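Local structure of putative immunoglobulin A1 protease (Bacteroides ovatus, 3N6Z) at residues Y72-A77 / D103-V108; N298-E303 / E335-I340. The protein is of unknown function but may be an immunoglobulin A1 protease, a hydrolase that would cleave antibodies of the IgA1 class. One frame throughout, in Å; residues are numbered along the deposited sequence. Where two conformers were deposited one is given.

Contact 1 of 2, residues Y72-A77 / D103-V108; sequences YFQLGA and DGDSHV
Two backbone hydrogen bonds, made by F73, L75 and D103, join strand 71-75 to strand 100-105, which runs parallel to it: D103 N donates to F73 O (3.0 Å, 165° at the hydrogen), and L75 N to D103 O (3.0 Å). D103 thus bonds through both its N and its O to the residues flanking Q74, the usual pattern of a parallel bridge. The CA of Q74 adds a CH...O contact to D103 O, at 3.2 Å.

On the face carrying Q74 and D103 the polar side chains run alongside each other without bonding directly; amide and carboxylate planes are turned 50° apart, with Q74 OE1 3.9 Å from D103 OD2. Q74 is extended, its CG anti to the backbone N (chi1 -169°), which carries NE2 out from the strand, on the face shared with D103, to a water. That water accepts from Q74 NE2 and donates to L75 O and D105 OD2 (2.7 Å each), linking both segments. In the conformer given, D103 OD1 accepts from D105 N, met from above the carboxylate plane, in an Asx turn, and also bonds N132 ND2.

L75 packs on the main chain of G104: its CB is 3.5 Å from G104 O, and CG and CD1 lie beside G104 CA. H107 closes the type I' turn that starts at G104, and its imidazole lies flat over the main chain at G76-A77, with A77 N 3.7 Å above the ring centre. D78, just past the segment, accepts from V108 N and, weakly, from H107 ND1.

Backbone bonds therefore set the strand register, whereas between the polar side chains a shared water bridges the segments in place of a direct bond.

Contact 2 of 2, residues N298-E303 / E335-I340; sequences NCYACE and EELGNI
The Y300 ring receives I340 over one face: CD1 sits 4.2 Å from the ring centroid and 12° off its normal, a CH-pi contact almost directly above the centre. The other branch of the same isoleucine, CG2, lies off the rim beside CD2 and CE2, 4.0 Å from Y300 CD2, while CD1 covers the centre. L337 CD2 approaches the ring obliquely and makes its closer contact lower down, at Y300 CB (3.7 Å).

The two side chains of the Y300-I340 pair cross at about a right angle. Placing CG1 anti to its own carbonyl carbon (chi1 -70°) and continuing extended to CD1 brings the isoleucine tip above the ring.

L337 works as a fork between two strand residues that lie on either side of A301 in the chain. While CD2 takes Y300, CD1 packs 3.6 Å from C302 CB and also lies close to C302 N.

The side chains that meet are apolar, and the contact is van der Waals in kind. I340 follows L337 by three residues, so both emerge on the same side of the helix. K332, on the neighbouring strand 330-332, touches Y300, L337 and I340, and W271 meets both C302 and L337.

The axes of strand 299-302 and helix segment 335-340 approach to 9.0 Å, and their directions differ by 142°. Here helix 334-344, which follows strand 330-332 in the chain, turns back to lie against strand 299-302 near the end of a parallel nine-strand sheet. Such a sheet, built strand after strand in chain order, is consistent with a beta-solenoid (beta-helix), here with a helix packed against one of its faces.

How the contacts relate
The contacts lie toward different ends of the elongated fold, their centres about 30 Å apart and their nearest atoms about 19 Å. Both reach the same parallel nine-strand sheet: contact 1 through the start of strand 107-110, near one outer edge, and contact 2 through strand 299-302, next to the other outermost strand. Contact 1 is partly buried and joins successive strands within a sheet, so main-chain bonds dominate, with a water and polar side chains on the more exposed face. Contact 2 is buried and sets a helix against a sheet face, where methyl groups and an aromatic ring replace hydrogen bonding across the segments.

Contact 1 of 2, residues Y72-A77 / D103-V108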
# COMPACT_ATOMS: atom_id res chain seq x y z
N TYR A 72 -4.43 -18.43 -7.29
CA TYR A 72 -4.06 -18.44 -5.88
C TYR A 72 -2.59 -18.81 -5.71
O TYR A 72 -2.12 -19.82 -6.26
CB TYR A 72 -4.90 -19.45 -5.08
CG TYR A 72 -6.36 -19.09 -4.94
CD1 TYR A 72 -7.23 -19.11 -6.04
CD2 TYR A 72 -6.88 -18.72 -3.72
CE1 TYR A 72 -8.57 -18.80 -5.90
CE2 TYR A 72 -8.21 -18.41 -3.57
CZ TYR A 72 -9.05 -18.42 -4.65
OH TYR A 72 -10.40 -18.12 -4.47
N PHE A 73 -1.91 -18.03 -4.88
CA PHE A 73 -0.50 -18.18 -4.56
C PHE A 73 -0.32 -18.09 -3.05
O PHE A 73 -1.02 -17.32 -2.36
CB PHE A 73 0.34 -17.08 -5.19
CG PHE A 73 0.26 -16.98 -6.68
CD1 PHE A 73 -0.70 -16.18 -7.29
CD2 PHE A 73 1.13 -17.70 -7.49
CE1 PHE A 73 -0.75 -16.05 -8.65
CE2 PHE A 73 1.07 -17.57 -8.87
CZ PHE A 73 0.12 -16.76 -9.45
N GLN A 74 0.70 -18.78 -2.56
CA GLN A 74 1.07 -18.73 -1.14
C GLN A 74 2.59 -18.80 -1.00
O GLN A 74 3.24 -19.55 -1.71
CB GLN A 74 0.40 -19.88 -0.40
CG GLN A 74 0.50 -19.78 1.11
CD GLN A 74 -0.46 -20.73 1.81
OE1 GLN A 74 -1.66 -20.85 1.44
NE2 GLN A 74 0.03 -21.39 2.84
N LEU A 75 3.13 -18.01 -0.08
CA LEU A 75 4.54 -18.17 0.28
C LEU A 75 4.70 -19.26 1.32
O LEU A 75 3.95 -19.28 2.31
CB LEU A 75 5.14 -16.88 0.86
CG LEU A 75 5.11 -15.64 -0.05
CD1 LEU A 75 5.79 -14.47 0.67
CD2 LEU A 75 5.82 -15.95 -1.38
N GLY A 76 5.69 -20.11 1.11
CA GLY A 76 6.07 -21.16 2.09
C GLY A 76 7.39 -20.88 2.79
O GLY A 76 7.83 -21.70 3.61
N ALA A 77 7.98 -19.73 2.50
CA ALA A 77 9.26 -19.28 3.07
C ALA A 77 9.37 -17.78 2.82
O ALA A 77 8.70 -17.23 1.95
CB ALA A 77 10.44 -20.00 2.38
N ASP A 103 -1.39 -15.07 -0.42
CA ASP A 103 -1.23 -15.22 1.02
C ASP A 103 0.25 -15.40 1.33
O ASP A 103 0.84 -16.41 0.98
CB ASP A 103 -2.04 -16.41 1.53
CG ASP A 103 -1.97 -16.59 3.03
OD1 ASP A 103 -1.45 -15.70 3.75
OD2 ASP A 103 -2.49 -17.64 3.50
N GLY A 104 0.85 -14.43 1.99
CA GLY A 104 2.24 -14.53 2.37
C GLY A 104 2.48 -15.49 3.53
O GLY A 104 3.62 -15.79 3.84
N ASP A 105 1.41 -15.88 4.22
CA ASP A 105 1.50 -16.77 5.38
C ASP A 105 2.54 -16.28 6.39
O ASP A 105 3.28 -17.08 6.97
CB ASP A 105 1.77 -18.23 4.96
CG ASP A 105 1.54 -19.22 6.10
OD1 ASP A 105 0.68 -18.95 6.98
OD2 ASP A 105 2.19 -20.27 6.09
N SER A 106 2.56 -14.96 6.60
CA SER A 106 3.41 -14.31 7.61
C SER A 106 4.91 -14.41 7.30
O SER A 106 5.75 -14.43 8.20
CB SER A 106 3.09 -14.82 9.03
OG SER A 106 1.70 -14.65 9.29
N HIS A 107 5.23 -14.43 6.02
CA HIS A 107 6.59 -14.35 5.53
C HIS A 107 6.86 -12.98 4.92
O HIS A 107 5.94 -12.18 4.66
CB HIS A 107 6.87 -15.44 4.49
CG HIS A 107 6.68 -16.82 5.01
ND1 HIS A 107 7.59 -17.45 5.82
CD2 HIS A 107 5.67 -17.70 4.83
CE1 HIS A 107 7.14 -18.66 6.12
NE2 HIS A 107 5.99 -18.84 5.53
N VAL A 108 8.14 -12.73 4.68
CA VAL A 108 8.57 -11.47 4.06
C VAL A 108 9.21 -11.72 2.70
O VAL A 108 9.82 -12.76 2.44
CB VAL A 108 9.51 -10.64 4.97
CG1 VAL A 108 8.76 -10.24 6.28
CG2 VAL A 108 10.81 -11.35 5.23
O HOH W 1 2.78 -21.33 3.72

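Contact 2 of 2, residues N298-E303 / E335-I340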
# COMPACT_ATOMS: atom_id res chain seq x y z
N ASN A 298 -11.34 8.06 15.13
CA ASN A 298 -10.15 7.58 15.84
C ASN A 298 -8.89 7.65 14.97
O ASN A 298 -8.23 6.62 14.71
CB ASN A 298 -10.35 6.14 16.36
CG ASN A 298 -11.53 5.98 17.32
OD1 ASN A 298 -12.05 4.85 17.47
ND2 ASN A 298 -11.93 7.04 17.96
N CYS A 299 -8.61 8.86 14.47
CA CYS A 299 -7.42 9.13 13.67
C CYS A 299 -6.46 9.99 14.48
O CYS A 299 -6.85 11.08 14.97
CB CYS A 299 -7.78 9.83 12.37
SG CYS A 299 -8.66 8.74 11.18
N TYR A 300 -5.22 9.52 14.62
CA TYR A 300 -4.20 10.11 15.48
C TYR A 300 -2.96 10.47 14.71
O TYR A 300 -2.71 9.95 13.61
CB TYR A 300 -3.86 9.16 16.67
CG TYR A 300 -5.13 8.73 17.37
CD1 TYR A 300 -5.85 9.64 18.14
CD2 TYR A 300 -5.65 7.47 17.17
CE1 TYR A 300 -7.07 9.29 18.69
CE2 TYR A 300 -6.90 7.09 17.71
CZ TYR A 300 -7.60 8.02 18.49
OH TYR A 300 -8.82 7.69 18.99
N ALA A 301 -2.14 11.31 15.31
CA ALA A 301 -0.83 11.64 14.76
C ALA A 301 0.15 11.80 15.89
O ALA A 301 -0.19 12.38 16.94
CB ALA A 301 -0.87 12.93 13.91
N CYS A 302 1.37 11.32 15.73
CA CYS A 302 2.35 11.56 16.79
C CYS A 302 2.65 13.05 16.91
O CYS A 302 2.83 13.75 15.92
CB CYS A 302 3.65 10.79 16.59
SG CYS A 302 4.64 10.72 18.13
N GLU A 303 2.70 13.51 18.16
CA GLU A 303 2.90 14.92 18.49
C GLU A 303 4.24 15.44 17.97
O GLU A 303 4.40 16.65 17.80
CB GLU A 303 2.81 15.11 20.00
CG GLU A 303 3.93 14.48 20.77
CD GLU A 303 3.74 14.43 22.28
OE1 GLU A 303 2.77 15.05 22.77
OE2 GLU A 303 4.61 13.79 22.95
N GLU A 335 4.15 7.03 23.42
CA GLU A 335 3.71 5.99 24.33
C GLU A 335 2.22 5.70 24.13
O GLU A 335 1.80 4.54 24.05
CB GLU A 335 3.98 6.35 25.79
CG GLU A 335 3.59 5.24 26.78
CD GLU A 335 3.64 5.68 28.26
OE1 GLU A 335 4.18 6.78 28.57
OE2 GLU A 335 3.12 4.92 29.11
N GLU A 336 1.43 6.77 24.03
CA GLU A 336 -0.00 6.61 23.76
C GLU A 336 -0.26 5.89 22.45
O GLU A 336 -1.13 5.02 22.38
CB GLU A 336 -0.71 7.96 23.78
CG GLU A 336 -0.74 8.55 25.21
CD GLU A 336 -0.95 10.06 25.29
OE1 GLU A 336 -1.01 10.77 24.24
OE2 GLU A 336 -1.05 10.57 26.44
N LEU A 337 0.44 6.29 21.41
CA LEU A 337 0.25 5.65 20.08
C LEU A 337 0.60 4.18 20.09
O LEU A 337 -0.09 3.38 19.48
CB LEU A 337 1.09 6.31 19.01
CG LEU A 337 0.57 7.56 18.39
CD1 LEU A 337 1.53 8.01 17.29
CD2 LEU A 337 -0.87 7.38 17.83
N GLY A 338 1.65 3.81 20.81
CA GLY A 338 2.00 2.39 20.93
C GLY A 338 0.85 1.59 21.52
O GLY A 338 0.55 0.52 21.02
N ASN A 339 0.24 2.11 22.59
CA ASN A 339 -0.97 1.51 23.21
C ASN A 339 -2.09 1.39 22.24
O ASN A 339 -2.75 0.36 22.13
CB ASN A 339 -1.54 2.39 24.37
CG ASN A 339 -0.71 2.35 25.63
OD1 ASN A 339 0.19 1.51 25.80
ND2 ASN A 339 -0.99 3.29 26.53
N ILE A 340 -2.36 2.50 21.55
CA ILE A 340 -3.49 2.57 20.64
C ILE A 340 -3.35 1.54 19.51
O ILE A 340 -4.29 0.80 19.20
CB ILE A 340 -3.66 4.02 20.08
CG1 ILE A 340 -4.13 4.98 21.21
CG2 ILE A 340 -4.61 4.05 18.90
CD1 ILE A 340 -3.98 6.44 20.83